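Uncharacterized protein C4B3.07 (Schizosaccharomyces pombe, PDB 3QTM) is required for correct translation termination, directly inhibits Ofd1, and positively regulates the stability of the Sre1 N-terminal transcription factor that drives hypoxic gene expression. Local coordinates at residues 17-22 / 64-69; 47-52 / 71-76; 117-122 / 175-180. All blocks are in the same frame, centred on the assembly; numbering follows the deposited sequence.

Contact 1: residues 17-22 / 64-69; sequences DNISQL and TLPKDF
The Ile-19 side chain ends at the ring of Pro-66. Ile-19 CD1 lies 3.3 Å from Pro-66 CD, shorter than a usual carbon contact. Ile-19 is deposited in two conformers, and this distance belongs to one of them, so the closeness is doubtful. Leu-65 CD2 is a looser neighbour, 4.4 Å from the same Ile-19 CD1. The other branch of Ile-19 turns to the backbone. With CG1 set beside the backbone N (chi1 -68°), CG2 goes opposite that N and rests 4.1 Å from Phe-69 N.

The protein belongs to the all-helical tetratricopeptide-repeat class. Here helix 15-34 packs against the start of helix 67-82, where Pro-66 holds the N-cap position. The first turn shows in the bond from Phe-69 N to Pro-66 O, 2.9 Å long.

Phe-69 provides the other apolar surface. Ile-19 CD1 is 4.2 Å from Phe-69 CB. Leu-22 CD2 comes obliquely to the Phe-69 ring, 3.7 Å from Phe-69 CD1. Within its own segment, Leu-65 CD1 sits over one face of that ring, offset toward the rim. Leu-56 of helix 38-58 also touches Leu-65 and Phe-69.

No hydrogen bond joins the two segments. One forms just beyond them, from Trp-23 NE1 to Asp-68 O. Lys-67 NZ binds Ala-114 O and Gly-116 O, which ties the helix start to the loop before helix 119-142.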
# COMPACT_ATOMS: atom_id res chain seq x y z
N ASP A 17 -27.81 -11.73 2.91
CA ASP A 17 -28.02 -11.02 1.64
C ASP A 17 -27.85 -9.51 1.80
O ASP A 17 -27.14 -8.89 1.03
CB ASP A 17 -29.41 -11.31 1.07
CG ASP A 17 -29.58 -12.76 0.65
OD1 ASP A 17 -28.59 -13.35 0.15
OD2 ASP A 17 -30.69 -13.31 0.82
N ASN A 18 -28.54 -8.95 2.78
CA ASN A 18 -28.40 -7.55 3.17
C ASN A 18 -26.95 -7.09 3.29
O ASN A 18 -26.57 -6.02 2.82
CB ASN A 18 -29.04 -7.35 4.53
CG ASN A 18 -30.36 -6.65 4.46
OD1 ASN A 18 -30.42 -5.41 4.48
ND2 ASN A 18 -31.44 -7.42 4.40
N ILE A 19 -26.13 -7.90 3.96
CA ILE A 19 -24.75 -7.51 4.19
C ILE A 19 -24.00 -7.59 2.88
O ILE A 19 -23.18 -6.73 2.57
CB ILE A 19 -24.10 -8.37 5.30
CG1 ILE A 19 -24.76 -8.04 6.64
CG2 ILE A 19 -22.59 -8.15 5.35
CD1 ILE A 19 -24.61 -9.13 7.69
N SER A 20 -24.32 -8.61 2.09
CA SER A 20 -23.73 -8.75 0.78
C SER A 20 -24.09 -7.55 -0.10
O SER A 20 -23.26 -7.07 -0.89
CB SER A 20 -24.20 -10.05 0.14
OG SER A 20 -23.68 -10.16 -1.16
N GLN A 21 -25.31 -7.04 0.03
CA GLN A 21 -25.69 -5.87 -0.76
C GLN A 21 -24.96 -4.62 -0.24
O GLN A 21 -24.60 -3.72 -1.01
CB GLN A 21 -27.21 -5.67 -0.77
CG GLN A 21 -27.97 -6.76 -1.55
CD GLN A 21 -27.38 -7.03 -2.94
OE1 GLN A 21 -27.05 -6.10 -3.69
NE2 GLN A 21 -27.24 -8.31 -3.28
N LEU A 22 -24.71 -4.60 1.06
CA LEU A 22 -23.98 -3.51 1.67
C LEU A 22 -22.57 -3.41 1.07
O LEU A 22 -22.13 -2.32 0.67
CB LEU A 22 -23.93 -3.70 3.19
CG LEU A 22 -23.44 -2.57 4.08
CD1 LEU A 22 -24.38 -1.36 3.99
CD2 LEU A 22 -23.31 -3.09 5.52
N THR A 64 -25.28 -10.19 16.82
CA THR A 64 -25.00 -11.29 15.90
C THR A 64 -24.69 -10.84 14.48
O THR A 64 -24.46 -11.66 13.60
CB THR A 64 -26.10 -12.38 15.89
OG1 THR A 64 -27.35 -11.80 15.52
CG2 THR A 64 -26.23 -13.00 17.27
N LEU A 65 -24.65 -9.53 14.25
CA LEU A 65 -24.13 -9.04 12.98
C LEU A 65 -22.68 -9.50 12.86
O LEU A 65 -21.93 -9.45 13.82
CB LEU A 65 -24.25 -7.52 12.88
CG LEU A 65 -25.68 -6.99 12.72
CD1 LEU A 65 -25.72 -5.47 12.94
CD2 LEU A 65 -26.28 -7.38 11.36
N PRO A 66 -22.28 -9.99 11.68
CA PRO A 66 -20.93 -10.51 11.53
C PRO A 66 -19.89 -9.43 11.42
O PRO A 66 -20.17 -8.25 11.13
CB PRO A 66 -20.98 -11.26 10.19
CG PRO A 66 -22.19 -10.82 9.50
CD PRO A 66 -23.02 -9.96 10.41
N LYS A 67 -18.65 -9.85 11.61
CA LYS A 67 -17.51 -8.99 11.41
C LYS A 67 -17.56 -8.28 10.04
O LYS A 67 -17.16 -7.12 9.94
CB LYS A 67 -16.22 -9.78 11.53
CG LYS A 67 -15.96 -10.36 12.93
CD LYS A 67 -14.50 -10.81 13.06
CE LYS A 67 -14.19 -11.37 14.44
NZ LYS A 67 -14.95 -12.62 14.67
N ASP A 68 -18.04 -8.98 9.01
CA ASP A 68 -18.13 -8.42 7.66
C ASP A 68 -19.06 -7.22 7.59
O ASP A 68 -18.86 -6.34 6.76
CB ASP A 68 -18.59 -9.47 6.64
CG ASP A 68 -17.49 -10.44 6.26
OD1 ASP A 68 -16.32 -10.21 6.66
OD2 ASP A 68 -17.79 -11.43 5.55
N PHE A 69 -20.09 -7.19 8.42
CA PHE A 69 -20.94 -6.01 8.50
C PHE A 69 -20.14 -4.79 8.99
O PHE A 69 -20.17 -3.72 8.38
CB PHE A 69 -22.17 -6.23 9.39
CG PHE A 69 -22.87 -4.93 9.78
CD1 PHE A 69 -23.79 -4.34 8.94
CD2 PHE A 69 -22.58 -4.30 10.98
CE1 PHE A 69 -24.41 -3.15 9.27
CE2 PHE A 69 -23.21 -3.10 11.33
CZ PHE A 69 -24.11 -2.52 10.47

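Contact 2: residues 47-52 / 71-76; sequences GTIHEA and AAYSSA
Tyr-73 places CG opposite its backbone N (chi1 -165°), and this brings the ring across to Ala-52 and Ile-49. Ile-49 has CG1 beside its own N (chi1 -71°), which sends CG1 to Ala-76 and CG2 to the tyrosine.

Ala-52 makes a CH-pi contact. Ala-52 CB lies over one face of the Tyr-73 ring, 3.7 Å from its centroid and close to the ring normal. Ile-49 crosses Tyr-73 at about a right angle, with Ile-49 CG2 4.0 Å from Tyr-73 CE2. One turn further on, Ala-76 CB lies 3.7 Å from both Ile-49 CG1 and Thr-48 CG2. The small alanine methyls thus meet larger side chains on both helices.

No hydrogen bond crosses the contact. Thr-48 OG1 bonds to Leu-44 O in its own helix. Tyr-73 OH has a weak bond to Asp-53 OD1.

Helices 38-58 and 67-82 pack roughly antiparallel here, within the all-helical fold of the tetratricopeptide-repeat class. The two segments stand at 143°, with axes 9.1 Å apart. Helix 15-34 adjoins both, through Leu-25 on Thr-48 and Trp-23 on Ala-72. Helices 97-110 and 119-142 pack against helix 67-82, through Arg-107 on Tyr-73 and Ala-124 on Ser-75.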
# COMPACT_ATOMS: atom_id res chain seq x y z
N GLY A 47 -24.54 6.32 0.94
CA GLY A 47 -25.63 5.37 0.81
C GLY A 47 -25.31 4.12 1.60
O GLY A 47 -26.16 3.58 2.30
N THR A 48 -24.05 3.67 1.51
CA THR A 48 -23.58 2.53 2.29
C THR A 48 -23.79 2.75 3.78
O THR A 48 -24.28 1.87 4.50
CB THR A 48 -22.09 2.28 2.04
OG1 THR A 48 -21.86 2.20 0.64
CG2 THR A 48 -21.62 0.97 2.72
N ILE A 49 -23.42 3.93 4.23
CA ILE A 49 -23.56 4.27 5.64
C ILE A 49 -25.03 4.23 6.07
O ILE A 49 -25.38 3.64 7.09
CB ILE A 49 -22.91 5.65 5.94
CG1 ILE A 49 -21.39 5.51 5.85
CG2 ILE A 49 -23.38 6.20 7.31
CD1 ILE A 49 -20.62 6.84 5.65
N HIS A 50 -25.90 4.84 5.27
CA HIS A 50 -27.34 4.81 5.55
C HIS A 50 -27.89 3.39 5.59
O HIS A 50 -28.69 3.04 6.46
CB HIS A 50 -28.12 5.62 4.52
CG HIS A 50 -27.82 7.09 4.56
ND1 HIS A 50 -27.66 7.85 3.42
CD2 HIS A 50 -27.64 7.94 5.60
CE1 HIS A 50 -27.41 9.10 3.75
NE2 HIS A 50 -27.39 9.18 5.07
N GLU A 51 -27.47 2.57 4.63
CA GLU A 51 -27.98 1.21 4.59
C GLU A 51 -27.50 0.45 5.84
O GLU A 51 -28.24 -0.32 6.42
CB GLU A 51 -27.57 0.50 3.30
CG GLU A 51 -28.09 -0.93 3.19
CD GLU A 51 -29.62 -1.03 3.31
OE1 GLU A 51 -30.34 -0.07 2.96
OE2 GLU A 51 -30.09 -2.10 3.77
N ALA A 52 -26.26 0.72 6.26
CA ALA A 52 -25.71 0.07 7.45
C ALA A 52 -26.54 0.45 8.67
O ALA A 52 -26.85 -0.40 9.51
CB ALA A 52 -24.23 0.46 7.65
N ALA A 71 -16.96 -4.39 9.02
CA ALA A 71 -15.90 -4.12 8.06
C ALA A 71 -16.39 -3.22 6.93
O ALA A 71 -15.70 -2.29 6.54
CB ALA A 71 -15.33 -5.42 7.50
N ALA A 72 -17.58 -3.51 6.38
CA ALA A 72 -18.12 -2.70 5.29
C ALA A 72 -18.45 -1.30 5.78
O ALA A 72 -18.21 -0.31 5.09
CB ALA A 72 -19.36 -3.35 4.70
N TYR A 73 -19.04 -1.22 6.97
CA TYR A 73 -19.43 0.05 7.54
C TYR A 73 -18.16 0.89 7.82
O TYR A 73 -18.09 2.08 7.51
CB TYR A 73 -20.21 -0.23 8.82
CG TYR A 73 -21.00 0.93 9.37
CD1 TYR A 73 -21.96 0.72 10.34
CD2 TYR A 73 -20.80 2.23 8.89
CE1 TYR A 73 -22.69 1.78 10.86
CE2 TYR A 73 -21.53 3.30 9.40
CZ TYR A 73 -22.48 3.07 10.39
OH TYR A 73 -23.21 4.12 10.92
N SER A 74 -17.15 0.26 8.41
CA SER A 74 -15.88 0.94 8.66
C SER A 74 -15.27 1.45 7.36
O SER A 74 -14.81 2.58 7.30
CB SER A 74 -14.89 -0.00 9.34
OG SER A 74 -13.63 0.62 9.48
N SER A 75 -15.30 0.63 6.31
CA SER A 75 -14.75 1.02 5.00
C SER A 75 -15.45 2.23 4.39
O SER A 75 -14.81 3.08 3.79
CB SER A 75 -14.81 -0.14 4.01
OG SER A 75 -13.92 -1.16 4.42
N ALA A 76 -16.77 2.29 4.53
CA ALA A 76 -17.51 3.44 4.04
C ALA A 76 -17.09 4.71 4.79
O ALA A 76 -16.85 5.75 4.18
CB ALA A 76 -19.02 3.21 4.16

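Contact 3: residues 117-122 / 175-180; sequences NESRLF and EYFDAL
Arg-120 and Asp-178 form a salt bridge between the start of helix 119-142 and the loop 175-180. Arg-120 NH2 donates to Asp-178 OD1 at 2.5 Å, a very short value whose exact length is doubtful. The carboxylate oxygen approaches the edge of the guanidinium, near its plane. The two flat groups themselves stand almost perpendicular, 89° apart. Water 2 bridges the same pair, accepting from Arg-120 NH1 and donating to Asp-178 OD1. Ala-179 CB lies over one face of the guanidinium, 3.5 Å from Arg-120 NH1. Trp-23 makes a cation-pi contact with Arg-120.

Beside the salt bridge is an apolar contact. Ser-119 CB sits over the centre of the Phe-177 ring, 3.8 Å from its centroid, as a CH-pi contact. Leu-180 CB lies on the opposite face, so the ring is held between the two. Phe-177 CG is tucked between its backbone N and carbonyl carbon (chi1 59°), which turns the ring to the helix. Arg-120 CG meets it obliquely, 3.9 Å from Phe-177 CD1. Water 1 links Ser-119 OG to Glu-175 O across the two segments.

The next shell fixes the backbones. Asn-117 OD1 caps the helix start by accepting from Ser-119 N at 3.0 Å, with the donor above the carbonyl plane. Phe-177 to Leu-180 form a type I beta turn, which points Ala-179 at the arginine. Asp-178 leaves the backbone pointing away, and its chi1 of 64° brings OD1 back to Arg-120. Further out, Leu-169 of helix 151-170 touches Phe-177.

The contact lies at the surface. It sets one charged pair, joined also by water, beside an aromatic ring packed on the helix start. The charge of Arg-120 would probably favour the ionised form of Asp-178.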
# COMPACT_ATOMS: atom_id res chain seq x y z
N ASN A 117 -15.97 -14.73 9.83
CA ASN A 117 -14.65 -14.55 9.23
C ASN A 117 -14.10 -13.12 9.43
O ASN A 117 -14.84 -12.14 9.26
CB ASN A 117 -14.68 -14.91 7.74
CG ASN A 117 -13.30 -14.89 7.10
OD1 ASN A 117 -12.76 -13.84 6.76
ND2 ASN A 117 -12.72 -16.07 6.96
N GLU A 118 -12.82 -13.02 9.75
CA GLU A 118 -12.22 -11.76 10.22
C GLU A 118 -11.33 -11.02 9.19
O GLU A 118 -10.84 -9.93 9.47
CB GLU A 118 -11.42 -12.03 11.50
CG GLU A 118 -10.25 -12.97 11.30
CD GLU A 118 -9.70 -13.53 12.61
OE1 GLU A 118 -10.39 -13.47 13.65
OE2 GLU A 118 -8.56 -14.05 12.59
N SER A 119 -11.13 -11.62 8.03
CA SER A 119 -10.24 -11.05 7.02
C SER A 119 -10.60 -9.61 6.61
O SER A 119 -9.76 -8.72 6.63
CB SER A 119 -10.20 -11.95 5.78
OG SER A 119 -9.62 -13.20 6.11
N ARG A 120 -11.86 -9.40 6.25
CA ARG A 120 -12.29 -8.08 5.80
C ARG A 120 -12.19 -7.07 6.95
O ARG A 120 -11.86 -5.93 6.73
CB ARG A 120 -13.70 -8.12 5.20
CG ARG A 120 -13.76 -8.75 3.82
CD ARG A 120 -15.19 -9.07 3.37
NE ARG A 120 -15.16 -9.87 2.15
CZ ARG A 120 -15.33 -9.39 0.92
NH1 ARG A 120 -15.60 -8.10 0.73
NH2 ARG A 120 -15.25 -10.20 -0.12
N LEU A 121 -12.46 -7.53 8.17
CA LEU A 121 -12.38 -6.64 9.32
C LEU A 121 -10.93 -6.26 9.59
O LEU A 121 -10.64 -5.09 9.87
CB LEU A 121 -12.99 -7.29 10.57
CG LEU A 121 -13.17 -6.29 11.73
CD1 LEU A 121 -14.30 -5.28 11.38
CD2 LEU A 121 -13.42 -6.98 13.07
N PHE A 122 -10.04 -7.24 9.48
CA PHE A 122 -8.62 -6.99 9.73
C PHE A 122 -8.09 -5.98 8.72
O PHE A 122 -7.29 -5.11 9.08
CB PHE A 122 -7.81 -8.29 9.68
CG PHE A 122 -7.89 -9.11 10.95
CD1 PHE A 122 -8.86 -8.84 11.91
CD2 PHE A 122 -7.03 -10.18 11.16
CE1 PHE A 122 -8.95 -9.59 13.07
CE2 PHE A 122 -7.11 -10.95 12.32
CZ PHE A 122 -8.07 -10.65 13.28
N GLU A 175 -6.56 -17.13 2.80
CA GLU A 175 -6.83 -17.26 1.37
C GLU A 175 -7.29 -15.94 0.77
O GLU A 175 -7.77 -15.05 1.48
CB GLU A 175 -7.82 -18.39 1.08
CG GLU A 175 -9.20 -18.22 1.69
CD GLU A 175 -10.14 -19.37 1.31
OE1 GLU A 175 -9.63 -20.48 1.04
OE2 GLU A 175 -11.37 -19.16 1.29
N TYR A 176 -7.13 -15.79 -0.54
CA TYR A 176 -7.53 -14.56 -1.20
C TYR A 176 -9.00 -14.26 -0.95
O TYR A 176 -9.83 -15.16 -0.98
CB TYR A 176 -7.27 -14.62 -2.69
CG TYR A 176 -7.75 -13.38 -3.39
CD1 TYR A 176 -7.03 -12.20 -3.29
CD2 TYR A 176 -8.95 -13.37 -4.11
CE1 TYR A 176 -7.46 -11.04 -3.91
CE2 TYR A 176 -9.40 -12.21 -4.73
CZ TYR A 176 -8.64 -11.04 -4.62
OH TYR A 176 -9.06 -9.88 -5.22
N PHE A 177 -9.30 -12.98 -0.71
CA PHE A 177 -10.67 -12.50 -0.58
C PHE A 177 -10.76 -11.19 -1.36
O PHE A 177 -9.78 -10.43 -1.44
CB PHE A 177 -11.09 -12.34 0.89
CG PHE A 177 -10.21 -11.38 1.68
CD1 PHE A 177 -10.64 -10.09 1.94
CD2 PHE A 177 -8.97 -11.78 2.16
CE1 PHE A 177 -9.83 -9.20 2.67
CE2 PHE A 177 -8.17 -10.91 2.88
CZ PHE A 177 -8.60 -9.61 3.14
N ASP A 178 -11.91 -10.91 -1.96
CA ASP A 178 -11.95 -9.87 -2.99
C ASP A 178 -12.02 -8.42 -2.51
O ASP A 178 -12.04 -7.51 -3.34
CB ASP A 178 -13.01 -10.15 -4.06
CG ASP A 178 -14.43 -10.13 -3.51
OD1 ASP A 178 -14.65 -9.57 -2.42
OD2 ASP A 178 -15.32 -10.69 -4.19
N ALA A 179 -12.05 -8.18 -1.20
CA ALA A 179 -11.85 -6.82 -0.70
C ALA A 179 -10.36 -6.47 -0.75
O ALA A 179 -10.00 -5.30 -0.63
CB ALA A 179 -12.37 -6.67 0.72
N LEU A 180 -9.51 -7.49 -0.90
CA LEU A 180 -8.06 -7.30 -0.93
C LEU A 180 -7.59 -7.00 -2.35
O LEU A 180 -7.09 -7.87 -3.04
CB LEU A 180 -7.33 -8.53 -0.38
CG LEU A 180 -5.82 -8.38 -0.09
CD1 LEU A 180 -5.57 -7.60 1.21
CD2 LEU A 180 -5.12 -9.73 -0.03
O HOH W 1 -10.00 -15.05 3.57
O HOH W 2 -15.21 -6.44 -1.77

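How the contacts relate
From the N terminus, helix 15-34 supplies 17-22 and the following helix 38-58 supplies 47-52. Contact 1 closes its loop when the chain reaches 64-69. Contact 2 closes soon after, at 71-76, so the two loops cross along the chain. Both end on helix 67-82, which joins the first two helices into one group. Leu-22 also packs on the backbone of 47-52, so contacts 1 and 2 touch directly. Contact 3 follows in series. It closes the longer loop from 117-122 to 175-180 and ties helix 119-142 to the segment before helix 188-197. Arg-120 packs on Asp-68 and Ala-71, linking contact 3 to the other two.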